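Local coordinates for protein polyporopepsin (Irpex lacteus, PDB 1WKR) that cleaves peptide bonds as a pepsin-family aspartic endopeptidase of broad specificity and clots milk, at residues Thr140-Val145 and Val319-Asn324; Val107-Leu112 and Ala187-Asn192; Ser205-Ile210 and Leu304-Gly309; Leu82-Gln87 and Phe133-Ile138; Pro6-Leu11 and Ser154-Glu159. One frame throughout, in Å; residues are numbered along the deposited sequence.

Contact 1 of 5, residues Thr140-Val145 and Val319-Asn324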
# COMPACT_ATOMS: atom_id res chain seq x y z
N THR A 140 -4.09 -20.72 4.03
CA THR A 140 -3.94 -20.44 2.55
C THR A 140 -3.03 -19.23 2.46
O THR A 140 -2.81 -18.51 3.45
CB THR A 140 -5.29 -20.29 1.90
OG1 THR A 140 -5.11 -20.30 0.48
CG2 THR A 140 -6.02 -19.00 2.34
N ASN A 141 -2.42 -19.07 1.29
CA ASN A 141 -1.37 -18.06 1.14
C ASN A 141 -1.99 -16.79 0.68
O ASN A 141 -2.20 -16.51 -0.51
CB ASN A 141 -0.29 -18.59 0.18
CG ASN A 141 0.96 -17.75 0.21
OD1 ASN A 141 0.96 -16.64 0.75
ND2 ASN A 141 2.04 -18.28 -0.39
N LEU A 142 -2.39 -15.96 1.67
CA LEU A 142 -3.23 -14.78 1.46
C LEU A 142 -3.00 -13.80 2.57
O LEU A 142 -2.79 -14.16 3.71
CB LEU A 142 -4.65 -15.31 1.41
CG LEU A 142 -5.85 -14.35 1.35
CD1 LEU A 142 -7.01 -15.02 0.64
CD2 LEU A 142 -6.19 -13.80 2.75
N LEU A 143 -3.16 -12.51 2.21
CA LEU A 143 -3.17 -11.40 3.15
C LEU A 143 -4.38 -10.55 2.84
O LEU A 143 -4.59 -10.22 1.69
CB LEU A 143 -1.86 -10.55 2.97
CG LEU A 143 -1.91 -9.19 3.70
CD1 LEU A 143 -1.96 -9.30 5.20
CD2 LEU A 143 -0.67 -8.39 3.29
N ALA A 144 -5.14 -10.12 3.84
CA ALA A 144 -6.28 -9.21 3.65
C ALA A 144 -6.06 -8.00 4.50
O ALA A 144 -5.67 -8.09 5.70
CB ALA A 144 -7.56 -9.92 4.02
N VAL A 145 -6.29 -6.80 3.95
CA VAL A 145 -5.93 -5.53 4.59
C VAL A 145 -7.16 -4.67 4.74
O VAL A 145 -7.87 -4.37 3.76
CB VAL A 145 -4.89 -4.80 3.71
CG1 VAL A 145 -4.61 -3.42 4.29
CG2 VAL A 145 -3.63 -5.60 3.60
N VAL A 319 -7.84 -7.81 -0.71
CA VAL A 319 -7.40 -9.19 -0.50
C VAL A 319 -6.30 -9.51 -1.53
O VAL A 319 -6.52 -9.44 -2.71
CB VAL A 319 -8.56 -10.18 -0.61
CG1 VAL A 319 -8.04 -11.60 -0.30
CG2 VAL A 319 -9.73 -9.79 0.33
N TYR A 320 -5.14 -9.91 -1.00
CA TYR A 320 -3.93 -10.14 -1.79
C TYR A 320 -3.72 -11.68 -1.73
O TYR A 320 -3.20 -12.20 -0.76
CB TYR A 320 -2.75 -9.39 -1.22
CG TYR A 320 -3.03 -7.90 -1.15
CD1 TYR A 320 -3.68 -7.36 -0.06
CD2 TYR A 320 -2.72 -7.06 -2.21
CE1 TYR A 320 -4.06 -6.03 -0.01
CE2 TYR A 320 -3.07 -5.67 -2.15
CZ TYR A 320 -3.74 -5.23 -1.05
OH TYR A 320 -4.11 -3.87 -1.00
N ASP A 321 -4.26 -12.37 -2.74
CA ASP A 321 -4.33 -13.85 -2.69
C ASP A 321 -3.22 -14.45 -3.54
O ASP A 321 -3.31 -14.47 -4.76
CB ASP A 321 -5.74 -14.23 -3.20
CG ASP A 321 -6.02 -15.71 -3.12
OD1 ASP A 321 -5.09 -16.51 -2.92
OD2 ASP A 321 -7.21 -16.10 -3.25
N THR A 322 -2.17 -14.87 -2.87
CA THR A 322 -1.04 -15.52 -3.58
C THR A 322 -1.38 -16.89 -4.11
O THR A 322 -1.09 -17.21 -5.25
CB THR A 322 0.20 -15.62 -2.66
OG1 THR A 322 0.63 -14.25 -2.37
CG2 THR A 322 1.36 -16.38 -3.37
N THR A 323 -2.08 -17.69 -3.30
CA THR A 323 -2.44 -19.05 -3.74
C THR A 323 -3.16 -19.01 -5.08
O THR A 323 -2.87 -19.83 -5.99
CB THR A 323 -3.32 -19.69 -2.67
OG1 THR A 323 -2.50 -20.05 -1.56
CG2 THR A 323 -3.98 -20.98 -3.18
N ASN A 324 -4.12 -18.10 -5.27
CA ASN A 324 -4.93 -18.03 -6.48
C ASN A 324 -4.45 -16.97 -7.47
O ASN A 324 -5.04 -16.85 -8.51
CB ASN A 324 -6.42 -17.80 -6.09
CG ASN A 324 -6.99 -18.99 -5.36
OD1 ASN A 324 -6.85 -20.12 -5.89
ND2 ASN A 324 -7.52 -18.81 -4.21
O HOH W 1 -6.12 -18.17 -0.90
O HOH W 2 2.40 -14.66 -0.42
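L143 and Y320 face each other in two antiparallel strands, 142-145 and 319-321, which are neighbours in the interdomain sheet typical of pepsin-like proteinases. Their main chains form a hydrogen-bonded pair with two nearly straight bonds, L143 N to Y320 O at 3.0 Å and Y320 N to L143 O at 2.8 Å. L142 with D321 and A144 with V319 form the non-hydrogen-bonded pairs around it.

Beyond the strand end, regular pairing stops and a side chain joins the main-chain bonds. N141 O accepts from T323 N, and weakly from T322 N. In return N141 N donates to T323 OG1 at 3.0 Å. That hydroxyl is turned back beside its own backbone N (chi1 -74°), and a threonine suits the place because its short arm can accept from a main-chain N-H.

Apolar contacts lie on both faces. L142 CD1 rests on V319 CG1 at 3.7 Å, on the face they share with A144. On the side of L143 and Y320, V145 CG2 approaches Y320 CE1 obliquely, also at 3.7 Å, while L143 O lies in plane at the ring edge. The tyrosine OH hydrogen-bonds to S318 OG, and its ring meets W189 edge to face. The side chain of Y320 lies about 7 Å from that of the catalytic D212.

The carboxylate of D321 is buried and well supplied with donors. Its OD1 takes N324 N from above the carboxylate in an Asx motif, and OD2 takes N324 ND2 and the salt bridge of R326. A water joins OD1 to T140 OG1, and a second water bridges N141 OD1, at 2.7 Å, and T322 OG1.

Contact 2 of 5, residues Val107-Leu112 and Ala187-Asn192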
# COMPACT_ATOMS: atom_id res chain seq x y z
N VAL A 107 5.10 -7.11 1.66
CA VAL A 107 3.99 -8.07 1.38
C VAL A 107 3.55 -8.01 -0.09
O VAL A 107 2.53 -8.60 -0.45
CB VAL A 107 2.83 -7.91 2.38
CG1 VAL A 107 3.21 -8.54 3.73
CG2 VAL A 107 2.42 -6.44 2.58
N GLY A 108 4.38 -7.41 -0.93
CA GLY A 108 4.29 -7.56 -2.39
C GLY A 108 4.62 -9.00 -2.77
O GLY A 108 5.02 -9.84 -1.94
N PRO A 109 4.47 -9.32 -4.04
CA PRO A 109 4.79 -10.70 -4.53
C PRO A 109 6.29 -10.92 -4.48
O PRO A 109 7.10 -10.04 -4.73
CB PRO A 109 4.27 -10.69 -5.98
CG PRO A 109 3.28 -9.53 -5.99
CD PRO A 109 3.93 -8.49 -5.14
N VAL A 110 6.66 -12.19 -4.20
CA VAL A 110 8.10 -12.50 -4.02
C VAL A 110 8.91 -12.18 -5.23
O VAL A 110 10.14 -11.91 -5.06
CB VAL A 110 8.26 -14.00 -3.61
CG1 VAL A 110 7.80 -14.96 -4.67
CG2 VAL A 110 9.70 -14.28 -3.13
N ASP A 111 8.37 -12.16 -6.44
CA ASP A 111 9.19 -11.87 -7.62
C ASP A 111 9.88 -10.56 -7.57
O ASP A 111 10.96 -10.36 -8.23
CB ASP A 111 8.40 -12.08 -8.94
CG ASP A 111 7.29 -11.09 -9.18
OD1 ASP A 111 6.99 -10.21 -8.37
OD2 ASP A 111 6.59 -11.16 -10.22
N LEU A 112 9.43 -9.57 -6.80
CA LEU A 112 10.07 -8.26 -6.70
C LEU A 112 11.42 -8.35 -6.00
O LEU A 112 12.23 -7.46 -6.09
CB LEU A 112 9.18 -7.23 -6.00
CG LEU A 112 7.86 -6.91 -6.72
CD1 LEU A 112 7.04 -5.94 -5.87
CD2 LEU A 112 8.06 -6.33 -8.09
N ALA A 187 4.20 -7.86 -12.05
CA ALA A 187 5.20 -8.23 -11.02
C ALA A 187 4.71 -7.87 -9.64
O ALA A 187 5.25 -8.33 -8.63
CB ALA A 187 6.51 -7.52 -11.34
N TYR A 188 3.75 -6.92 -9.53
CA TYR A 188 3.19 -6.40 -8.27
C TYR A 188 1.87 -7.03 -8.06
O TYR A 188 1.48 -8.02 -8.70
CB TYR A 188 3.13 -4.85 -8.40
CG TYR A 188 4.40 -4.15 -8.72
CD1 TYR A 188 4.86 -4.11 -10.10
CD2 TYR A 188 5.20 -3.56 -7.77
CE1 TYR A 188 6.08 -3.50 -10.39
CE2 TYR A 188 6.44 -2.98 -8.10
CZ TYR A 188 6.82 -2.95 -9.41
OH TYR A 188 8.05 -2.39 -9.76
N TRP A 189 1.06 -6.46 -7.13
CA TRP A 189 -0.36 -6.83 -7.03
C TRP A 189 -1.07 -6.03 -8.10
O TRP A 189 -1.70 -4.99 -7.86
CB TRP A 189 -0.90 -6.53 -5.62
CG TRP A 189 -0.32 -7.56 -4.65
CD1 TRP A 189 0.71 -7.37 -3.76
CD2 TRP A 189 -0.69 -8.92 -4.53
NE1 TRP A 189 0.98 -8.55 -3.08
CE2 TRP A 189 0.13 -9.52 -3.56
CE3 TRP A 189 -1.68 -9.71 -5.15
CZ2 TRP A 189 0.01 -10.84 -3.20
CZ3 TRP A 189 -1.81 -11.01 -4.77
CH2 TRP A 189 -0.98 -11.58 -3.82
N GLY A 190 -0.89 -6.50 -9.35
CA GLY A 190 -1.33 -5.75 -10.57
C GLY A 190 -2.64 -6.23 -11.04
O GLY A 190 -2.92 -7.44 -11.10
N ILE A 191 -3.49 -5.28 -11.42
CA ILE A 191 -4.82 -5.57 -11.92
C ILE A 191 -5.09 -4.70 -13.16
O ILE A 191 -4.39 -3.73 -13.41
CB ILE A 191 -5.93 -5.31 -10.85
CG1 ILE A 191 -6.02 -3.82 -10.49
CG2 ILE A 191 -5.65 -6.14 -9.58
CD1 ILE A 191 -7.19 -3.47 -9.61
N ASN A 192 -6.13 -5.07 -13.89
CA ASN A 192 -6.69 -4.22 -14.90
C ASN A 192 -7.89 -3.46 -14.38
O ASN A 192 -8.70 -4.06 -13.65
CB ASN A 192 -7.09 -5.08 -16.12
CG ASN A 192 -5.89 -5.84 -16.66
OD1 ASN A 192 -6.07 -7.14 -16.89
ND2 ASN A 192 -4.81 -5.30 -16.82
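W189 donates its indole N-H to V107 O at 3.1 Å, on an in-plane lone pair of the carbonyl. This is the tight end of the contact, a bridge between the chain after strand 103-106 in one lobe and the entry to strand 190-197. P109 closes over the same ring: its CG lies over one face, 3.9 Å from the centroid of the five-membered ring, a CH-pi contact that suits a rigid, flat-sided proline. With CG beside its own backbone N (chi1 -72°), the indole extends along the G108-P109 backbone. A phenylalanine here, lacking the indole N-H, would probably leave V107 O without this donor and P109 CG over a smaller aromatic surface.

L112 repeats the theme on Y188, crossing it at about a right angle so that CD2 sits 3.8 Å from the ring centroid over one face, and the same methyl touches A187 CB. The leucine thereby backs a ring whose OH hydrogen-bonds to the backbone of the bound peptide.

The solvent side is looser and rests on the exposed D111, which bends its carboxylate back towards A187. D111 OD1 comes within 2.6 Å of A187 O, a separation of two oxygens that suggests the acid probably holds a proton. Aromatic faces and one buried N-H thus hold the inner side, whereas the approach of D111 would probably be favourable only with its acid protonated.

Contact 3 of 5, residues Ser205-Ile210 and Leu304-Gly309. With SO4 (sulfate ion), chain E.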
# COMPACT_ATOMS: atom_id res chain seq x y z
N SER A 205 -8.84 4.82 -19.56
CA SER A 205 -9.37 3.68 -20.26
C SER A 205 -8.78 2.38 -19.70
O SER A 205 -7.63 2.40 -19.18
CB SER A 205 -9.05 3.77 -21.79
OG SER A 205 -9.52 5.06 -22.32
N SER A 206 -9.46 1.30 -19.86
CA SER A 206 -9.04 -0.01 -19.32
C SER A 206 -7.59 -0.22 -19.56
O SER A 206 -7.05 -0.19 -20.70
CB SER A 206 -9.81 -1.10 -20.05
OG SER A 206 -11.17 -0.99 -19.74
N THR A 207 -6.85 -0.50 -18.48
CA THR A 207 -5.38 -0.65 -18.55
C THR A 207 -4.88 -1.31 -17.26
O THR A 207 -5.65 -1.56 -16.34
CB THR A 207 -4.74 0.74 -18.75
OG1 THR A 207 -3.38 0.56 -19.11
CG2 THR A 207 -4.83 1.65 -17.47
N ALA A 208 -3.58 -1.54 -17.22
CA ALA A 208 -2.96 -2.23 -16.10
C ALA A 208 -2.34 -1.23 -15.11
O ALA A 208 -1.84 -0.17 -15.52
CB ALA A 208 -1.85 -3.19 -16.63
N GLY A 209 -2.30 -1.63 -13.85
CA GLY A 209 -1.70 -0.83 -12.76
C GLY A 209 -1.68 -1.65 -11.51
O GLY A 209 -1.88 -2.89 -11.58
N ILE A 210 -1.38 -1.05 -10.38
CA ILE A 210 -1.18 -1.83 -9.16
C ILE A 210 -1.95 -1.31 -7.98
O ILE A 210 -2.41 -0.16 -7.98
CB ILE A 210 0.34 -1.95 -8.81
CG1 ILE A 210 0.90 -0.63 -8.25
CG2 ILE A 210 1.14 -2.42 -10.04
CD1 ILE A 210 2.33 -0.73 -7.70
N LEU A 304 1.82 -0.06 -16.61
CA LEU A 304 1.66 0.21 -15.16
C LEU A 304 1.25 1.68 -15.17
O LEU A 304 2.13 2.59 -15.20
CB LEU A 304 2.96 -0.10 -14.42
CG LEU A 304 2.74 -0.27 -12.93
CD1 LEU A 304 4.00 -0.89 -12.26
CD2 LEU A 304 2.35 0.97 -12.22
N ASP A 305 -0.05 1.91 -15.11
CA ASP A 305 -0.61 3.23 -15.48
C ASP A 305 -1.43 3.85 -14.37
O ASP A 305 -2.07 4.90 -14.56
CB ASP A 305 -1.46 3.06 -16.74
CG ASP A 305 -0.71 2.65 -17.98
OD1 ASP A 305 0.55 2.69 -18.01
OD2 ASP A 305 -1.39 2.31 -18.98
N PHE A 306 -1.46 3.18 -13.22
CA PHE A 306 -2.12 3.72 -12.03
C PHE A 306 -1.57 3.01 -10.79
O PHE A 306 -1.06 1.88 -10.92
CB PHE A 306 -3.69 3.58 -12.11
CG PHE A 306 -4.14 2.13 -12.14
CD1 PHE A 306 -4.26 1.37 -11.00
CD2 PHE A 306 -4.45 1.53 -13.37
CE1 PHE A 306 -4.66 0.06 -11.02
CE2 PHE A 306 -4.88 0.21 -13.40
CZ PHE A 306 -4.98 -0.51 -12.25
N ILE A 307 -1.75 3.67 -9.67
CA ILE A 307 -1.49 3.04 -8.34
C ILE A 307 -2.72 3.36 -7.50
O ILE A 307 -2.94 4.54 -7.15
CB ILE A 307 -0.20 3.51 -7.68
CG1 ILE A 307 1.01 3.24 -8.57
CG2 ILE A 307 -0.05 2.80 -6.35
CD1 ILE A 307 2.35 3.72 -8.04
N ASN A 308 -3.48 2.33 -7.13
CA ASN A 308 -4.57 2.50 -6.14
C ASN A 308 -3.89 2.43 -4.78
O ASN A 308 -3.52 1.34 -4.30
CB ASN A 308 -5.64 1.43 -6.30
CG ASN A 308 -6.36 1.46 -7.62
OD1 ASN A 308 -6.26 2.40 -8.41
ND2 ASN A 308 -7.14 0.40 -7.89
N GLY A 309 -3.69 3.59 -4.15
CA GLY A 309 -2.90 3.71 -2.93
C GLY A 309 -3.69 3.69 -1.68
O GLY A 309 -4.87 3.33 -1.64
S SO4 E . -13.13 1.70 -21.21
O1 SO4 E . -14.39 1.23 -20.69
O2 SO4 E . -12.46 0.49 -21.64
O3 SO4 E . -13.37 2.55 -22.45
O4 SO4 E . -12.28 2.34 -20.26
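I210 and I307 pair in parallel where strand 207-211, which leads to the catalytic D212, runs beside strand 306-308; this belongs to the psi-shaped arrangement around the aspartate in each lobe of pepsin-like enzymes. Main-chain bonds carry the pairing. I210 N gives to F306 O at 3.0 Å, and I210 O takes N308 N at 2.8 Å, while D305 N bonds to A208 O.

Aromatic packing is unusually close for a carbon over a ring. F306 folds its ring back over the opposing strand (CG between backbone N and carbonyl carbon, chi1 64°), and G209 CA lies over the ring centre, 3.3 Å from the centroid. Glycine suits position 209, since a CB would clash with F306 CG. T207 O sits in plane at the ring edge.

Aliphatic contacts line the cleft side. I210 and I307 lie side by side, CG1 to CG1 at 3.9 Å, and I210 CG2 meets L304 CD1 at the same distance. L304 and I307 also pack on a modified side chain of the bound peptide.

At the outer end S206 binds a sulfate, probably from the crystallisation liquor, through N and OG. Nearer in, T207 OG1 donates to D305 OD2 at 2.7 Å from above the carboxylate plane. G301 N also gives to OD2, and E302 N to OD1. So many donors around a buried carboxylate would probably stabilise its negative charge and fix its rotation, tying the loop before strand 306-308 to strand 207-211.

Contact 4 of 5, residues Leu82-Gln87 and Phe133-Ile138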
# COMPACT_ATOMS: atom_id res chain seq x y z
N LEU A 82 1.54 -14.70 15.48
CA LEU A 82 2.20 -15.56 14.46
C LEU A 82 3.69 -15.37 14.58
O LEU A 82 4.20 -14.23 14.72
CB LEU A 82 1.70 -15.21 13.07
CG LEU A 82 0.16 -15.23 12.91
CD1 LEU A 82 -0.13 -14.87 11.45
CD2 LEU A 82 -0.44 -16.62 13.21
N THR A 83 4.42 -16.45 14.43
CA THR A 83 5.93 -16.41 14.50
C THR A 83 6.50 -17.04 13.31
O THR A 83 6.05 -18.19 12.89
CB THR A 83 6.38 -17.11 15.76
OG1 THR A 83 5.79 -16.42 16.92
CG2 THR A 83 7.84 -17.05 15.94
N ILE A 84 7.52 -16.46 12.71
CA ILE A 84 8.22 -16.96 11.57
C ILE A 84 9.67 -17.15 11.92
O ILE A 84 10.42 -16.15 11.97
CB ILE A 84 8.17 -15.98 10.35
CG1 ILE A 84 6.73 -15.59 10.07
CG2 ILE A 84 8.84 -16.63 9.15
CD1 ILE A 84 6.65 -14.32 9.17
N PRO A 85 10.12 -18.35 12.19
CA PRO A 85 11.56 -18.57 12.45
C PRO A 85 12.31 -18.43 11.01
O PRO A 85 11.72 -18.86 10.02
CB PRO A 85 11.61 -20.04 12.99
CG PRO A 85 10.27 -20.69 12.77
CD PRO A 85 9.31 -19.61 12.36
N LYS A 86 13.38 -17.88 10.98
CA LYS A 86 14.22 -17.81 9.89
C LYS A 86 13.68 -17.01 8.69
O LYS A 86 13.94 -17.35 7.55
CB LYS A 86 14.72 -19.19 9.49
CG LYS A 86 15.52 -19.97 10.59
CD LYS A 86 16.47 -21.11 9.96
CE LYS A 86 17.40 -20.36 8.98
NZ LYS A 86 18.70 -21.40 8.63
N GLN A 87 12.90 -16.01 9.01
CA GLN A 87 12.55 -15.00 7.98
C GLN A 87 13.79 -14.25 7.51
O GLN A 87 14.57 -13.79 8.35
CB GLN A 87 11.55 -14.01 8.58
CG GLN A 87 11.18 -12.87 7.59
CD GLN A 87 10.49 -13.35 6.35
OE1 GLN A 87 9.50 -14.12 6.48
NE2 GLN A 87 10.91 -12.93 5.17
N PHE A 133 2.74 -19.37 5.29
CA PHE A 133 2.04 -20.46 4.65
C PHE A 133 2.89 -21.69 4.52
O PHE A 133 2.43 -22.81 4.87
CB PHE A 133 1.56 -20.00 3.27
CG PHE A 133 0.88 -21.16 2.58
CD1 PHE A 133 -0.36 -21.63 3.07
CD2 PHE A 133 1.50 -21.84 1.50
CE1 PHE A 133 -0.92 -22.82 2.50
CE2 PHE A 133 0.86 -22.97 0.95
CZ PHE A 133 -0.30 -23.44 1.46
N SER A 134 4.14 -21.61 4.07
CA SER A 134 4.93 -22.85 3.83
C SER A 134 5.28 -23.49 5.16
O SER A 134 5.47 -24.75 5.15
CB SER A 134 6.20 -22.51 3.02
OG SER A 134 7.04 -21.68 3.76
N GLN A 135 5.36 -22.80 6.25
CA GLN A 135 5.64 -23.42 7.53
C GLN A 135 4.38 -24.00 8.15
O GLN A 135 4.49 -24.64 9.23
CB GLN A 135 6.28 -22.38 8.46
CG GLN A 135 5.32 -21.50 9.12
CD GLN A 135 6.01 -20.27 9.89
OE1 GLN A 135 7.23 -20.05 9.70
NE2 GLN A 135 5.20 -19.51 10.60
N GLY A 136 3.25 -23.87 7.53
CA GLY A 136 2.03 -24.55 8.00
C GLY A 136 1.24 -23.74 8.91
O GLY A 136 0.25 -24.23 9.50
N THR A 137 1.55 -22.46 9.22
CA THR A 137 0.87 -21.66 10.22
C THR A 137 -0.50 -21.14 9.68
O THR A 137 -1.58 -21.33 10.39
CB THR A 137 1.69 -20.51 10.60
OG1 THR A 137 2.94 -21.04 11.12
CG2 THR A 137 1.01 -19.66 11.75
N ILE A 138 -0.58 -20.63 8.49
CA ILE A 138 -1.85 -20.07 7.98
C ILE A 138 -2.42 -21.00 6.94
O ILE A 138 -1.64 -21.70 6.24
CB ILE A 138 -1.65 -18.62 7.47
CG1 ILE A 138 -0.71 -18.56 6.25
CG2 ILE A 138 -1.18 -17.78 8.61
CD1 ILE A 138 -0.59 -17.14 5.66
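Q135 lays its amide against the I84-P85 corner, with OE1 beside P85 CD at 3.4 Å and near I84 CG2; the Q135 and I84 side chains cross at about a right angle. The other end of the amide does the bonding. NE2 donates to T83 O at 2.8 Å through a bent bond (135° at the hydrogen), and the acceptor lies tilted from the amide plane. The same nitrogen gives its second bond to T137 OG1, also 2.8 Å, so two acceptors fix which way round the amide sits. Chi1 of 82° sets CG between backbone N and carbonyl carbon, aiming the side chain at the strand, and the extended chain beyond it supplies the reach. A glutamine suits the place, long enough to span from a helix end to a strand carbonyl and carrying two N-H groups.

Its own backbone lies in a Schellman motif, the C-terminal finish of helix 128-134. G136 N bonds to F133 O at 3.0 Å, and G136 takes a positive phi at which a side chain would jam against the preceding carbonyl. The chain of segment 82-87 makes a type II turn from I84 to Q87. P85 is well placed at the second position, where its ring-locked phi is what such a turn asks for.

Beyond the amide, toward L82, the contact becomes apolar. L82 crosses T137 obliquely, CD2 to CG2 at 3.7 Å, and its CD1 meets I138 CG2 more loosely at 4.2 Å. F162 of strand 155-162 touches both L82 and I138, while I84 touches V128, N131 and L132 of the helix.

Contact 5 of 5, residues Pro6-Leu11 and Ser154-Glu159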
# COMPACT_ATOMS: atom_id res chain seq x y z
N PRO A 6 -3.10 -5.52 14.39
CA PRO A 6 -3.63 -4.12 14.18
C PRO A 6 -2.61 -3.34 13.42
O PRO A 6 -1.43 -3.60 13.44
CB PRO A 6 -3.77 -3.59 15.63
CG PRO A 6 -3.66 -4.75 16.49
CD PRO A 6 -2.81 -5.78 15.85
N ALA A 7 -3.11 -2.32 12.72
CA ALA A 7 -2.23 -1.42 11.93
C ALA A 7 -2.66 0.03 12.22
O ALA A 7 -3.84 0.34 12.42
CB ALA A 7 -2.39 -1.74 10.43
N THR A 8 -1.68 0.89 12.21
CA THR A 8 -1.85 2.27 12.58
C THR A 8 -1.69 3.20 11.39
O THR A 8 -0.72 3.13 10.66
CB THR A 8 -0.84 2.67 13.65
OG1 THR A 8 -1.09 1.85 14.81
CG2 THR A 8 -1.02 4.06 14.14
N ASN A 9 -2.70 4.06 11.21
CA ASN A 9 -2.75 5.04 10.12
C ASN A 9 -1.88 6.20 10.49
O ASN A 9 -2.20 6.93 11.47
CB ASN A 9 -4.21 5.46 9.94
CG ASN A 9 -4.43 6.30 8.72
OD1 ASN A 9 -3.62 7.15 8.38
ND2 ASN A 9 -5.56 6.10 8.03
N GLN A 10 -0.81 6.45 9.75
CA GLN A 10 0.09 7.60 9.93
C GLN A 10 -0.09 8.60 8.80
O GLN A 10 0.84 9.33 8.45
CB GLN A 10 1.57 7.16 10.01
CG GLN A 10 1.84 6.19 11.17
CD GLN A 10 3.32 5.94 11.45
OE1 GLN A 10 3.65 5.78 12.64
NE2 GLN A 10 4.14 5.95 10.44
N LEU A 11 -1.27 8.60 8.18
CA LEU A 11 -1.72 9.58 7.18
C LEU A 11 -1.10 9.34 5.83
O LEU A 11 -1.83 9.23 4.81
CB LEU A 11 -1.42 11.07 7.60
CG LEU A 11 -1.87 11.42 8.99
CD1 LEU A 11 -1.62 12.93 9.24
CD2 LEU A 11 -3.31 11.03 9.28
N SER A 154 -2.51 9.78 14.38
CA SER A 154 -2.02 8.44 14.44
C SER A 154 -3.17 7.63 15.03
O SER A 154 -3.71 8.03 16.17
CB SER A 154 -0.80 8.32 15.49
OG SER A 154 -0.42 7.02 15.60
N SER A 155 -3.91 6.85 14.27
CA SER A 155 -5.05 6.11 14.69
C SER A 155 -4.88 4.66 14.39
O SER A 155 -4.65 4.28 13.21
CB SER A 155 -6.30 6.61 13.93
OG SER A 155 -6.63 8.01 14.07
N THR A 156 -4.94 3.81 15.39
CA THR A 156 -4.82 2.38 15.17
C THR A 156 -6.19 1.87 14.75
O THR A 156 -6.96 1.34 15.54
CB THR A 156 -4.27 1.63 16.43
OG1 THR A 156 -3.01 2.24 16.75
CG2 THR A 156 -4.02 0.14 16.13
N ASN A 157 -6.49 2.04 13.48
CA ASN A 157 -7.85 1.75 12.96
C ASN A 157 -7.81 0.73 11.83
O ASN A 157 -8.84 0.48 11.20
CB ASN A 157 -8.54 3.03 12.51
CG ASN A 157 -7.91 3.66 11.29
OD1 ASN A 157 -7.00 3.08 10.68
ND2 ASN A 157 -8.40 4.82 10.82
N GLY A 158 -6.67 0.07 11.64
CA GLY A 158 -6.48 -0.88 10.51
C GLY A 158 -6.18 -2.26 10.99
O GLY A 158 -5.98 -2.52 12.21
N GLU A 159 -6.11 -3.19 10.04
CA GLU A 159 -5.86 -4.61 10.38
C GLU A 159 -5.24 -5.31 9.21
O GLU A 159 -5.65 -5.11 8.07
CB GLU A 159 -7.17 -5.33 10.81
CG GLU A 159 -6.94 -6.78 11.26
CD GLU A 159 -8.25 -7.39 11.59
OE1 GLU A 159 -9.04 -7.71 10.65
OE2 GLU A 159 -8.49 -7.66 12.77
O HOH W 3 2.11 5.76 14.98
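A classic beta bulge interrupts the antiparallel pairing of strands 6-9 and 155-159, in the interdomain sheet of this pepsin-like fold: N157 and G158 both face A7. A7 N gives to G158 O at 2.9 Å, met from well above the carbonyl plane, and G158 N returns a bond of the same length to A7 O. Past the bulge the register has slipped by one, and N9 pairs with S155 through N9 N to S155 O at 2.8 Å. The return bond, S155 N to N9 O, is longer at 3.3 Å. Glycine suits position 158, since a CB would press tightly on A7 O.

T8 and T156 meet through their hydroxyls, OG1 to OG1 at 2.8 Å, and either may be the donor. T8 sets its OG1 beside its own backbone N (chi1 -62°), which sends CG2 the other way, to S154 OG at 3.4 Å. A valine in its place would keep the bulk, but T156 OG1 would probably be left without its hydroxyl partner. Nearby P6 CB packs on T156 CG2, and a water links Q10 OE1 to S154 OG.

N9 works at the strand's end. Its OD1 takes L11 N at 2.8 Å nearly in line with the C=O, an Asx turn that bends the chain, while ND2 bonds to E314. N157 brings OD1 to N9 CB, but the bond of that oxygen is with Y14 OH.

Strand 3-9 thus runs between two antiparallel neighbours: strand 14-20, whose V15 bonds T8 and whose Y14 and V16 touch A7, and strand 155-162, which pairs in turn with strand 142-146.

How the contacts relate
Contacts 1 and 3 are buried strand pairings, antiparallel in the first and parallel in the second; contacts 2, 4 and 5 are only partly buried. Contacts 1 and 5 hold one sheet, since strands 142-146 and 155-162 are neighbours in it, and V145 CG1 touches E159 O. Contact 2 connects inner parts: W189 packs on T322 of contact 1, and its strand 190-197 adjoins strand 207-211 of contact 3. Contact 4, away from the active site, reaches contact 1 through F133 against N141. Near the aspartates aromatic and aliphatic surfaces predominate, whereas hydroxyls and amides do more in contacts 4 and 5.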